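Local coordinates for protein transcarboxylase 5S subunit (Propionibacterium freudenreichii subsp. shermanii, PDB 1RQB) that transfers a carboxyl group from the biotin of the 1.3S subunit to pyruvate, forming oxaloacetate, as the cobalt-dependent 5S subunit of transcarboxylase, at residues S97-G105 with S126-F137; G26-Q37 with Y61-T71. All blocks are in the same frame, centred on the assembly; numbering follows the deposited sequence.

Contact 1: S97-G105 with S126-F137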
loop_
_atom_site.group_PDB
_atom_site.type_symbol
_atom_site.label_atom_id
_atom_site.label_comp_id
_atom_site.label_asym_id
_atom_site.label_seq_id
_atom_site.Cartn_x
_atom_site.Cartn_y
_atom_site.Cartn_z
ATOM N N SER A 97 -16.970 -23.704 -0.354
ATOM C CA SER A 97 -15.997 -22.940 0.438
ATOM C C SER A 97 -16.225 -23.079 1.945
ATOM O O SER A 97 -17.332 -23.351 2.406
ATOM C CB SER A 97 -16.107 -21.448 0.093
ATOM O OG SER A 97 -16.048 -21.230 -1.297
ATOM N N ARG A 98 -15.141 -22.881 2.695
ATOM C CA ARG A 98 -15.242 -22.850 4.161
ATOM C C ARG A 98 -15.650 -21.422 4.527
ATOM O O ARG A 98 -14.879 -20.489 4.310
ATOM C CB ARG A 98 -13.899 -23.107 4.866
ATOM C CG ARG A 98 -13.260 -24.453 4.665
ATOM C CD ARG A 98 -12.068 -24.590 5.627
ATOM N NE ARG A 98 -11.371 -25.857 5.445
ATOM C CZ ARG A 98 -10.555 -26.124 4.427
ATOM N NH1 ARG A 98 -10.318 -25.208 3.484
ATOM N NH2 ARG A 98 -9.989 -27.320 4.344
ATOM N N LEU A 99 -16.855 -21.241 5.051
ATOM C CA LEU A 99 -17.279 -19.889 5.440
ATOM C C LEU A 99 -16.700 -19.591 6.823
ATOM O O LEU A 99 -16.638 -20.473 7.680
ATOM C CB LEU A 99 -18.804 -19.784 5.469
ATOM C CG LEU A 99 -19.507 -20.151 4.156
ATOM C CD1 LEU A 99 -20.983 -19.746 4.241
ATOM C CD2 LEU A 99 -18.840 -19.452 2.990
ATOM N N GLN A 100 -16.274 -18.349 7.032
ATOM C CA GLN A 100 -15.656 -17.983 8.313
ATOM C C GLN A 100 -16.300 -16.711 8.864
ATOM O O GLN A 100 -16.714 -15.836 8.105
ATOM C CB GLN A 100 -14.160 -17.763 8.078
ATOM C CG GLN A 100 -13.351 -17.431 9.309
ATOM C CD GLN A 100 -11.851 -17.519 9.039
ATOM O OE1 GLN A 100 -11.382 -18.465 8.409
ATOM N NE2 GLN A 100 -11.097 -16.539 9.530
HETATM N N MSE A 101 -16.394 -16.630 10.191
HETATM C CA MSE A 101 -16.948 -15.434 10.843
HETATM C C MSE A 101 -16.038 -15.044 12.007
HETATM O O MSE A 101 -15.218 -15.840 12.464
HETATM C CB MSE A 101 -18.348 -15.690 11.416
HETATM C CG MSE A 101 -18.382 -16.623 12.638
HETATM SE SE MSE A 101 -20.128 -16.646 13.564
HETATM C CE MSE A 101 -20.300 -14.740 13.887
ATOM N N LEU A 102 -16.195 -13.804 12.456
ATOM C CA LEU A 102 -15.472 -13.269 13.618
ATOM C C LEU A 102 -16.514 -13.149 14.731
ATOM O O LEU A 102 -17.556 -12.524 14.536
ATOM C CB LEU A 102 -14.890 -11.881 13.306
ATOM C CG LEU A 102 -14.126 -11.249 14.479
ATOM C CD1 LEU A 102 -12.843 -12.040 14.728
ATOM C CD2 LEU A 102 -13.796 -9.778 14.191
ATOM N N LEU A 103 -16.239 -13.763 15.881
ATOM C CA LEU A 103 -17.185 -13.772 17.007
ATOM C C LEU A 103 -16.446 -13.339 18.275
ATOM O O LEU A 103 -15.444 -13.948 18.642
ATOM C CB LEU A 103 -17.730 -15.191 17.183
ATOM C CG LEU A 103 -18.799 -15.392 18.255
ATOM C CD1 LEU A 103 -20.068 -14.621 17.861
ATOM C CD2 LEU A 103 -19.090 -16.875 18.393
ATOM N N ARG A 104 -16.957 -12.320 18.969
ATOM C CA ARG A 104 -16.245 -11.802 20.146
ATOM C C ARG A 104 -16.603 -12.562 21.427
ATOM O O ARG A 104 -17.114 -11.998 22.392
ATOM C CB ARG A 104 -16.492 -10.290 20.282
ATOM C CG ARG A 104 -15.585 -9.609 21.329
ATOM C CD ARG A 104 -15.598 -8.083 21.207
ATOM N NE ARG A 104 -16.898 -7.466 21.457
ATOM C CZ ARG A 104 -17.213 -6.840 22.589
ATOM N NH1 ARG A 104 -16.323 -6.757 23.571
ATOM N NH2 ARG A 104 -18.405 -6.280 22.736
ATOM N N GLY A 105 -16.310 -13.854 21.428
ATOM C CA GLY A 105 -16.547 -14.683 22.602
ATOM C C GLY A 105 -17.886 -14.578 23.314
ATOM O O GLY A 105 -18.945 -14.671 22.693
ATOM N N SER A 126 -25.735 -20.511 14.056
ATOM C CA SER A 126 -24.726 -20.107 13.066
ATOM C C SER A 126 -24.257 -21.344 12.296
ATOM O O SER A 126 -24.199 -21.344 11.067
ATOM C CB SER A 126 -23.525 -19.465 13.767
ATOM O OG SER A 126 -23.867 -18.192 14.288
ATOM N N ALA A 127 -23.932 -22.406 13.026
ATOM C CA ALA A 127 -23.469 -23.656 12.404
ATOM C C ALA A 127 -24.581 -24.263 11.544
ATOM O O ALA A 127 -24.346 -24.725 10.428
ATOM C CB ALA A 127 -23.051 -24.654 13.484
ATOM N N GLU A 128 -25.796 -24.256 12.069
ATOM C CA GLU A 128 -26.943 -24.837 11.354
ATOM C C GLU A 128 -27.177 -24.107 10.030
ATOM O O GLU A 128 -27.563 -24.722 9.036
ATOM C CB GLU A 128 -28.199 -24.721 12.213
ATOM C CG GLU A 128 -29.425 -25.386 11.628
ATOM C CD GLU A 128 -30.650 -25.158 12.489
ATOM O OE1 GLU A 128 -30.525 -25.231 13.732
ATOM O OE2 GLU A 128 -31.738 -24.909 11.925
ATOM N N ASN A 129 -26.945 -22.799 10.019
ATOM C CA ASN A 129 -27.189 -21.996 8.812
ATOM C C ASN A 129 -25.993 -22.006 7.855
ATOM O O ASN A 129 -26.044 -21.380 6.797
ATOM C CB ASN A 129 -27.603 -20.583 9.218
ATOM C CG ASN A 129 -29.081 -20.508 9.598
ATOM O OD1 ASN A 129 -29.949 -20.674 8.743
ATOM N ND2 ASN A 129 -29.370 -20.289 10.879
ATOM N N GLY A 130 -24.926 -22.726 8.213
ATOM C CA GLY A 130 -23.784 -22.837 7.317
ATOM C C GLY A 130 -22.372 -22.424 7.711
ATOM O O GLY A 130 -21.437 -22.684 6.956
HETATM N N MSE A 131 -22.186 -21.816 8.875
HETATM C CA MSE A 131 -20.844 -21.356 9.263
HETATM C C MSE A 131 -19.905 -22.553 9.448
HETATM O O MSE A 131 -20.281 -23.555 10.053
HETATM C CB MSE A 131 -20.939 -20.538 10.547
HETATM C CG MSE A 131 -19.671 -19.802 10.871
HETATM SE SE MSE A 131 -19.156 -18.746 9.319
HETATM C CE MSE A 131 -20.698 -17.629 9.154
ATOM N N ASP A 132 -18.672 -22.441 8.947
ATOM C CA ASP A 132 -17.695 -23.540 9.027
ATOM C C ASP A 132 -16.572 -23.227 10.018
ATOM O O ASP A 132 -16.217 -24.061 10.851
ATOM C CB ASP A 132 -17.052 -23.804 7.653
ATOM C CG ASP A 132 -18.044 -24.303 6.617
ATOM O OD1 ASP A 132 -18.696 -25.342 6.872
ATOM O OD2 ASP A 132 -18.168 -23.664 5.544
ATOM N N VAL A 133 -15.992 -22.036 9.902
ATOM C CA VAL A 133 -14.871 -21.644 10.770
ATOM C C VAL A 133 -15.304 -20.479 11.660
ATOM O O VAL A 133 -15.830 -19.474 11.184
ATOM C CB VAL A 133 -13.639 -21.198 9.927
ATOM C CG1 VAL A 133 -12.495 -20.777 10.845
ATOM C CG2 VAL A 133 -13.187 -22.335 9.007
ATOM N N PHE A 134 -15.084 -20.631 12.957
ATOM C CA PHE A 134 -15.443 -19.575 13.913
ATOM C C PHE A 134 -14.175 -18.984 14.533
ATOM O O PHE A 134 -13.479 -19.644 15.303
ATOM C CB PHE A 134 -16.304 -20.132 15.051
ATOM C CG PHE A 134 -17.682 -20.585 14.623
ATOM C CD1 PHE A 134 -17.865 -21.800 13.967
ATOM C CD2 PHE A 134 -18.801 -19.810 14.933
ATOM C CE1 PHE A 134 -19.163 -22.248 13.628
ATOM C CE2 PHE A 134 -20.089 -20.238 14.606
ATOM C CZ PHE A 134 -20.269 -21.466 13.952
ATOM N N ARG A 135 -13.858 -17.746 14.189
ATOM C CA ARG A 135 -12.694 -17.102 14.814
ATOM C C ARG A 135 -13.202 -16.428 16.089
ATOM O O ARG A 135 -13.869 -15.396 16.041
ATOM C CB ARG A 135 -12.051 -16.091 13.861
ATOM C CG ARG A 135 -10.899 -15.296 14.502
ATOM C CD ARG A 135 -10.188 -14.420 13.471
ATOM N NE ARG A 135 -9.459 -15.227 12.497
ATOM C CZ ARG A 135 -8.881 -14.744 11.401
ATOM N NH1 ARG A 135 -8.956 -13.447 11.125
ATOM N NH2 ARG A 135 -8.200 -15.552 10.603
ATOM N N VAL A 136 -12.910 -17.040 17.230
ATOM C CA VAL A 136 -13.393 -16.518 18.518
ATOM C C VAL A 136 -12.313 -15.647 19.159
ATOM O O VAL A 136 -11.175 -16.089 19.310
ATOM C CB VAL A 136 -13.731 -17.681 19.481
ATOM C CG1 VAL A 136 -14.374 -17.135 20.749
ATOM C CG2 VAL A 136 -14.677 -18.669 18.791
ATOM N N PHE A 137 -12.657 -14.414 19.531
ATOM C CA PHE A 137 -11.643 -13.557 20.162
ATOM C C PHE A 137 -12.225 -12.797 21.356
ATOM O O PHE A 137 -13.433 -12.773 21.590
ATOM C CB PHE A 137 -11.028 -12.581 19.130
ATOM C CG PHE A 137 -11.836 -11.324 18.886
ATOM C CD1 PHE A 137 -11.418 -10.105 19.407
ATOM C CD2 PHE A 137 -13.007 -11.359 18.136
ATOM C CE1 PHE A 137 -12.154 -8.931 19.187
ATOM C CE2 PHE A 137 -13.752 -10.196 17.911
ATOM C CZ PHE A 137 -13.326 -8.982 18.435
#
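R104 lies over one face of the F137 ring: its CG is 4.0 Å from the ring centroid and 24° off the normal, a CH-pi contact made by the aliphatic part of the chain. F137 holds CG between its backbone N and carbonyl carbon (chi1 83°), which turns the ring back to the first strand, where CD2 meets L102 CD1 at 3.5 Å. The guanidinium of R135 carries the Q100 amide over one face, the two planes 63° apart. NE2 of Q100 and NH2 of R135 are 3.2 Å apart but both are donors, so this is contact and not a bond; Q100 OE1 instead pairs with S63, and R135 with Q161 and D250. F134 takes CG of M131 over one face and the backbone N of A127 in its plane at the edge. The selenium of M101 (selenomethionine) approaches that ring obliquely, SE to CD2 3.7 Å, a Met-aromatic contact.

Between these groups runs a parallel ladder of five backbone hydrogen bonds, from V133 N to L99 O through F137 N to L103 O. L99 O also accepts from D132 N, while L99 N bonds the anti lone pair of D132 OD2 at 2.8 Å; this carboxylate has R91 as a salt-bridge partner too. The selenium of M131 rests against L99 O at 3.5 Å, just beyond the Schellman motif at G130 that ends the helix.

Strands 99-103 and 133-136, 4.8 Å apart at the axes, with helix 116-128 between them in sequence, form a beta-alpha-beta unit of the TIM barrel. Strands 63-68 and 159-163 flank the pair. R135 approaches the cobalt ligand H226, whereas M131 touches helix 83-93.

Contact 2: G26-Q37 with Y61-T71. With CO (cobalt (II) ion), chain B.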
loop_
_atom_site.group_PDB
_atom_site.type_symbol
_atom_site.label_atom_id
_atom_site.label_comp_id
_atom_site.label_asym_id
_atom_site.label_seq_id
_atom_site.Cartn_x
_atom_site.Cartn_y
_atom_site.Cartn_z
ATOM N N GLY A 26 -1.917 -21.149 2.684
ATOM C CA GLY A 26 -3.333 -20.920 2.455
ATOM C C GLY A 26 -3.670 -19.438 2.543
ATOM O O GLY A 26 -3.000 -18.682 3.243
ATOM N N ILE A 27 -4.727 -19.029 1.853
ATOM C CA ILE A 27 -5.151 -17.622 1.859
ATOM C C ILE A 27 -6.631 -17.525 2.235
ATOM O O ILE A 27 -7.464 -18.248 1.692
ATOM C CB ILE A 27 -5.029 -16.979 0.467
ATOM C CG1 ILE A 27 -3.564 -16.956 0.019
ATOM C CG2 ILE A 27 -5.669 -15.572 0.485
ATOM C CD1 ILE A 27 -2.677 -16.059 0.822
ATOM N N THR A 28 -6.932 -16.634 3.175
ATOM C CA THR A 28 -8.324 -16.368 3.565
ATOM C C THR A 28 -8.707 -15.011 2.969
ATOM O O THR A 28 -7.998 -14.024 3.164
ATOM C CB THR A 28 -8.489 -16.338 5.099
ATOM O OG1 THR A 28 -8.512 -17.680 5.590
ATOM C CG2 THR A 28 -9.807 -15.637 5.509
ATOM N N GLU A 29 -9.808 -14.972 2.216
ATOM C CA GLU A 29 -10.280 -13.738 1.570
ATOM C C GLU A 29 -11.204 -12.978 2.525
ATOM O O GLU A 29 -12.109 -13.560 3.122
ATOM C CB GLU A 29 -11.007 -14.076 0.264
ATOM C CG GLU A 29 -11.554 -12.860 -0.506
ATOM C CD GLU A 29 -10.487 -11.824 -0.858
ATOM O OE1 GLU A 29 -9.453 -12.156 -1.502
ATOM O OE2 GLU A 29 -10.693 -10.659 -0.488
ATOM N N LEU A 30 -11.004 -11.660 2.620
ATOM C CA LEU A 30 -11.751 -10.826 3.571
ATOM C C LEU A 30 -12.685 -9.822 2.890
ATOM O O LEU A 30 -13.339 -9.040 3.579
ATOM C CB LEU A 30 -10.759 -10.023 4.414
ATOM C CG LEU A 30 -9.701 -10.810 5.190
ATOM C CD1 LEU A 30 -8.621 -9.843 5.711
ATOM C CD2 LEU A 30 -10.378 -11.529 6.356
ATOM N N VAL A 31 -12.779 -9.838 1.568
ATOM C CA VAL A 31 -13.578 -8.821 0.868
ATOM C C VAL A 31 -15.045 -8.776 1.302
ATOM O O VAL A 31 -15.642 -7.700 1.313
ATOM C CB VAL A 31 -13.518 -8.986 -0.690
ATOM C CG1 VAL A 31 -14.231 -10.268 -1.125
ATOM C CG2 VAL A 31 -14.162 -7.763 -1.373
ATOM N N LEU A 32 -15.629 -9.909 1.682
ATOM C CA LEU A 32 -17.058 -9.928 2.030
ATOM C C LEU A 32 -17.335 -9.514 3.477
ATOM O O LEU A 32 -18.496 -9.390 3.864
ATOM C CB LEU A 32 -17.654 -11.310 1.769
ATOM C CG LEU A 32 -17.514 -11.805 0.325
ATOM C CD1 LEU A 32 -18.126 -13.194 0.228
ATOM C CD2 LEU A 32 -18.191 -10.841 -0.665
ATOM N N ARG A 33 -16.303 -9.296 4.283
ATOM C CA ARG A 33 -16.580 -8.888 5.668
ATOM C C ARG A 33 -15.633 -7.777 6.122
ATOM O O ARG A 33 -15.992 -6.600 6.102
ATOM C CB ARG A 33 -16.494 -10.100 6.618
ATOM C CG ARG A 33 -17.130 -9.881 8.013
ATOM C CD ARG A 33 -16.393 -8.885 8.893
ATOM N NE ARG A 33 -15.076 -9.391 9.285
ATOM C CZ ARG A 33 -14.347 -8.886 10.275
ATOM N NH1 ARG A 33 -14.803 -7.850 10.971
ATOM N NH2 ARG A 33 -13.168 -9.427 10.575
ATOM N N ASP A 34 -14.408 -8.128 6.491
ATOM C CA ASP A 34 -13.496 -7.131 7.072
ATOM C C ASP A 34 -13.085 -6.035 6.083
ATOM O O ASP A 34 -12.877 -4.892 6.491
ATOM C CB ASP A 34 -12.249 -7.816 7.652
ATOM C CG ASP A 34 -11.664 -7.058 8.841
ATOM O OD1 ASP A 34 -10.509 -7.338 9.207
ATOM O OD2 ASP A 34 -12.362 -6.193 9.422
ATOM N N ALA A 35 -12.967 -6.339 4.793
ATOM C CA ALA A 35 -12.524 -5.295 3.857
ATOM C C ALA A 35 -13.498 -4.115 3.834
ATOM O O ALA A 35 -13.079 -2.966 3.965
ATOM C CB ALA A 35 -12.341 -5.862 2.438
ATOM N N HIS A 36 -14.800 -4.371 3.680
ATOM C CA HIS A 36 -15.715 -3.223 3.612
ATOM C C HIS A 36 -16.010 -2.682 5.011
ATOM O O HIS A 36 -16.357 -1.513 5.173
ATOM C CB HIS A 36 -16.986 -3.558 2.828
ATOM C CG HIS A 36 -17.845 -4.598 3.462
ATOM N ND1 HIS A 36 -18.799 -4.298 4.409
ATOM C CD2 HIS A 36 -17.913 -5.933 3.266
ATOM C CE1 HIS A 36 -19.420 -5.407 4.768
ATOM N NE2 HIS A 36 -18.902 -6.413 4.089
ATOM N N GLN A 37 -15.854 -3.519 6.029
ATOM C CA GLN A 37 -16.044 -3.013 7.396
ATOM C C GLN A 37 -14.962 -1.970 7.682
ATOM O O GLN A 37 -15.220 -0.919 8.265
ATOM C CB GLN A 37 -15.906 -4.137 8.433
ATOM C CG GLN A 37 -16.021 -3.631 9.891
ATOM C CD GLN A 37 -16.052 -4.748 10.924
ATOM O OE1 GLN A 37 -16.732 -5.758 10.749
ATOM N NE2 GLN A 37 -15.326 -4.558 12.023
ATOM N N TYR A 61 -9.437 -20.295 -2.160
ATOM C CA TYR A 61 -9.143 -19.776 -0.815
ATOM C C TYR A 61 -9.310 -20.867 0.245
ATOM O O TYR A 61 -10.129 -21.773 0.097
ATOM C CB TYR A 61 -10.108 -18.646 -0.476
ATOM C CG TYR A 61 -9.987 -17.426 -1.338
ATOM C CD1 TYR A 61 -11.034 -17.035 -2.176
ATOM C CD2 TYR A 61 -8.854 -16.615 -1.271
ATOM C CE1 TYR A 61 -10.960 -15.850 -2.924
ATOM C CE2 TYR A 61 -8.769 -15.428 -2.009
ATOM C CZ TYR A 61 -9.829 -15.053 -2.827
ATOM O OH TYR A 61 -9.771 -13.860 -3.503
ATOM N N TRP A 62 -8.553 -20.756 1.334
ATOM C CA TRP A 62 -8.678 -21.710 2.447
ATOM C C TRP A 62 -10.042 -21.485 3.105
ATOM O O TRP A 62 -10.750 -22.426 3.462
ATOM C CB TRP A 62 -7.564 -21.491 3.477
ATOM C CG TRP A 62 -7.651 -22.485 4.607
ATOM C CD1 TRP A 62 -7.316 -23.812 4.564
ATOM C CD2 TRP A 62 -8.232 -22.258 5.894
ATOM N NE1 TRP A 62 -7.669 -24.429 5.748
ATOM C CE2 TRP A 62 -8.230 -23.498 6.581
ATOM C CE3 TRP A 62 -8.761 -21.129 6.533
ATOM C CZ2 TRP A 62 -8.740 -23.640 7.883
ATOM C CZ3 TRP A 62 -9.269 -21.268 7.832
ATOM C CH2 TRP A 62 -9.253 -22.516 8.489
ATOM N N SER A 63 -10.404 -20.214 3.267
ATOM C CA SER A 63 -11.711 -19.839 3.825
ATOM C C SER A 63 -12.095 -18.462 3.285
ATOM O O SER A 63 -11.260 -17.732 2.754
ATOM C CB SER A 63 -11.694 -19.799 5.368
ATOM O OG SER A 63 -10.951 -18.694 5.864
ATOM N N VAL A 64 -13.374 -18.146 3.413
ATOM C CA VAL A 64 -13.945 -16.866 2.971
ATOM C C VAL A 64 -14.624 -16.208 4.175
ATOM O O VAL A 64 -15.638 -16.697 4.669
ATOM C CB VAL A 64 -14.991 -17.109 1.861
ATOM C CG1 VAL A 64 -15.614 -15.785 1.424
ATOM C CG2 VAL A 64 -14.309 -17.815 0.660
ATOM N N GLU A 65 -14.061 -15.110 4.673
ATOM C CA GLU A 65 -14.693 -14.464 5.832
ATOM C C GLU A 65 -15.913 -13.708 5.301
ATOM O O GLU A 65 -15.780 -12.868 4.413
ATOM C CB GLU A 65 -13.702 -13.514 6.522
ATOM C CG GLU A 65 -14.196 -13.054 7.896
ATOM C CD GLU A 65 -13.412 -11.878 8.444
ATOM O OE1 GLU A 65 -12.839 -12.004 9.546
ATOM O OE2 GLU A 65 -13.382 -10.826 7.770
ATOM N N CYS A 66 -17.101 -14.000 5.821
ATOM C CA CYS A 66 -18.282 -13.337 5.251
ATOM C C CYS A 66 -19.352 -13.040 6.303
ATOM O O CYS A 66 -20.470 -12.670 5.948
ATOM C CB CYS A 66 -18.890 -14.234 4.175
ATOM S SG CYS A 66 -19.357 -15.855 4.830
ATOM N N TRP A 67 -19.034 -13.166 7.585
ATOM C CA TRP A 67 -20.083 -12.913 8.582
ATOM C C TRP A 67 -19.453 -12.527 9.921
ATOM O O TRP A 67 -18.250 -12.678 10.131
ATOM C CB TRP A 67 -20.953 -14.175 8.738
ATOM C CG TRP A 67 -22.419 -13.891 9.025
ATOM C CD1 TRP A 67 -23.276 -13.165 8.248
ATOM C CD2 TRP A 67 -23.189 -14.362 10.145
ATOM N NE1 TRP A 67 -24.537 -13.156 8.811
ATOM C CE2 TRP A 67 -24.511 -13.883 9.974
ATOM C CE3 TRP A 67 -22.889 -15.139 11.278
ATOM C CZ2 TRP A 67 -25.537 -14.160 10.889
ATOM C CZ3 TRP A 67 -23.909 -15.414 12.195
ATOM C CH2 TRP A 67 -25.221 -14.925 11.989
ATOM N N GLY A 68 -20.282 -12.010 10.818
ATOM C CA GLY A 68 -19.777 -11.623 12.117
ATOM C C GLY A 68 -19.168 -10.242 12.088
ATOM O O GLY A 68 -19.369 -9.480 11.144
ATOM N N GLY A 69 -18.399 -9.923 13.121
ATOM C CA GLY A 69 -17.813 -8.600 13.191
ATOM C C GLY A 69 -18.966 -7.615 13.300
ATOM O O GLY A 69 -19.986 -7.917 13.917
ATOM N N ALA A 70 -18.829 -6.461 12.658
ATOM C CA ALA A 70 -19.857 -5.410 12.717
ATOM C C ALA A 70 -20.918 -5.596 11.629
ATOM O O ALA A 70 -21.835 -4.782 11.527
ATOM C CB ALA A 70 -19.192 -4.037 12.553
ATOM N N THR A 71 -20.845 -6.657 10.832
ATOM C CA THR A 71 -21.818 -6.797 9.738
ATOM C C THR A 71 -23.231 -7.102 10.241
ATOM O O THR A 71 -24.207 -6.740 9.586
ATOM C CB THR A 71 -21.421 -7.881 8.718
ATOM O OG1 THR A 71 -21.419 -9.162 9.348
ATOM C CG2 THR A 71 -20.049 -7.581 8.127
HETATM CO CO CO B . -9.562 -7.177 10.981
HETATM O O HOH W 1 -14.595 -12.542 2.024
HETATM O O HOH W 2 -20.926 -9.892 5.283
HETATM O O HOH W 3 -11.080 -5.616 11.602
#
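R33 and E65 join in a salt bridge at the mouth of a TIM barrel, where helix 31-39 follows strand 23-29 and packs against the end of the parallel neighbour 63-68. NE of R33 reaches E65 OE2 at 2.7 Å, a bond weak by its geometry, and NH2 reaches OE1 at 2.8 Å from the syn side, tilted out of the carboxylate plane. The arginine starts with CG anti to the backbone N (chi1 -164°) and then bends at its next two torsions, which brings the NE/NH2 edge of the guanidinium to the carboxylate, the planes 62° apart.

The same E65 OE2 accepts from D34 N at 3.2 Å, tying the salt bridge to a cobalt ligand: D34 OD1 binds the metal at 2.0 Å, beside H226 and H228, and also accepts from H262. R33 NH2 also donates to the carboxylated lysine at position 195, another cobalt ligand. With R33 cut back to an alanine, E65 loses its charged mate and Q37 OE1 one of its two donors, and both side chains would probably be freer to turn. Those donors, R33 NH1 and A70 N (2.9 Å from Q37 OE1), arrive from opposite faces of the amide. R33, D34, Q37 and A70 all belong to the assigned substrate-binding site.

Farther out, E29 sets the strand-to-helix turn. Its CB sits over the centre of the Y61 ring, 3.4 Å from the centroid and 10° off the normal, and OE2 caps the coming helix by accepting from V31 N, while T265 and I253 hold the carboxylate from outside. E65 N bonds E29 O at 2.9 Å, joining the strands. One water bridges the two segments, donating to E29 O and E65 O and accepting from L32 N at 2.8 Å.

How the contacts relate
Both contacts are buried and pair neighbouring parallel strands of one barrel sheet, their centres about 11 Å apart. Strand 63-68 of contact 2 lies directly beside strand 99-103 of contact 1, and the seam is partly polar: R98 NH1 is 2.8 Å from W62 O, a probable hydrogen bond, next to the Q100-S63 pair, while M101 CB packs on W67 O. Chemistry divides them. Contact 1 rests on a regular backbone ladder with selenium, aliphatic and aromatic contacts, and comes near the metal region through L102 and R135. Contact 2 has fewer strand bonds and a salt bridge between its own segments, with waters and a cobalt ligand at the barrel mouth, whereas the charged groups of contact 1 pair outside it.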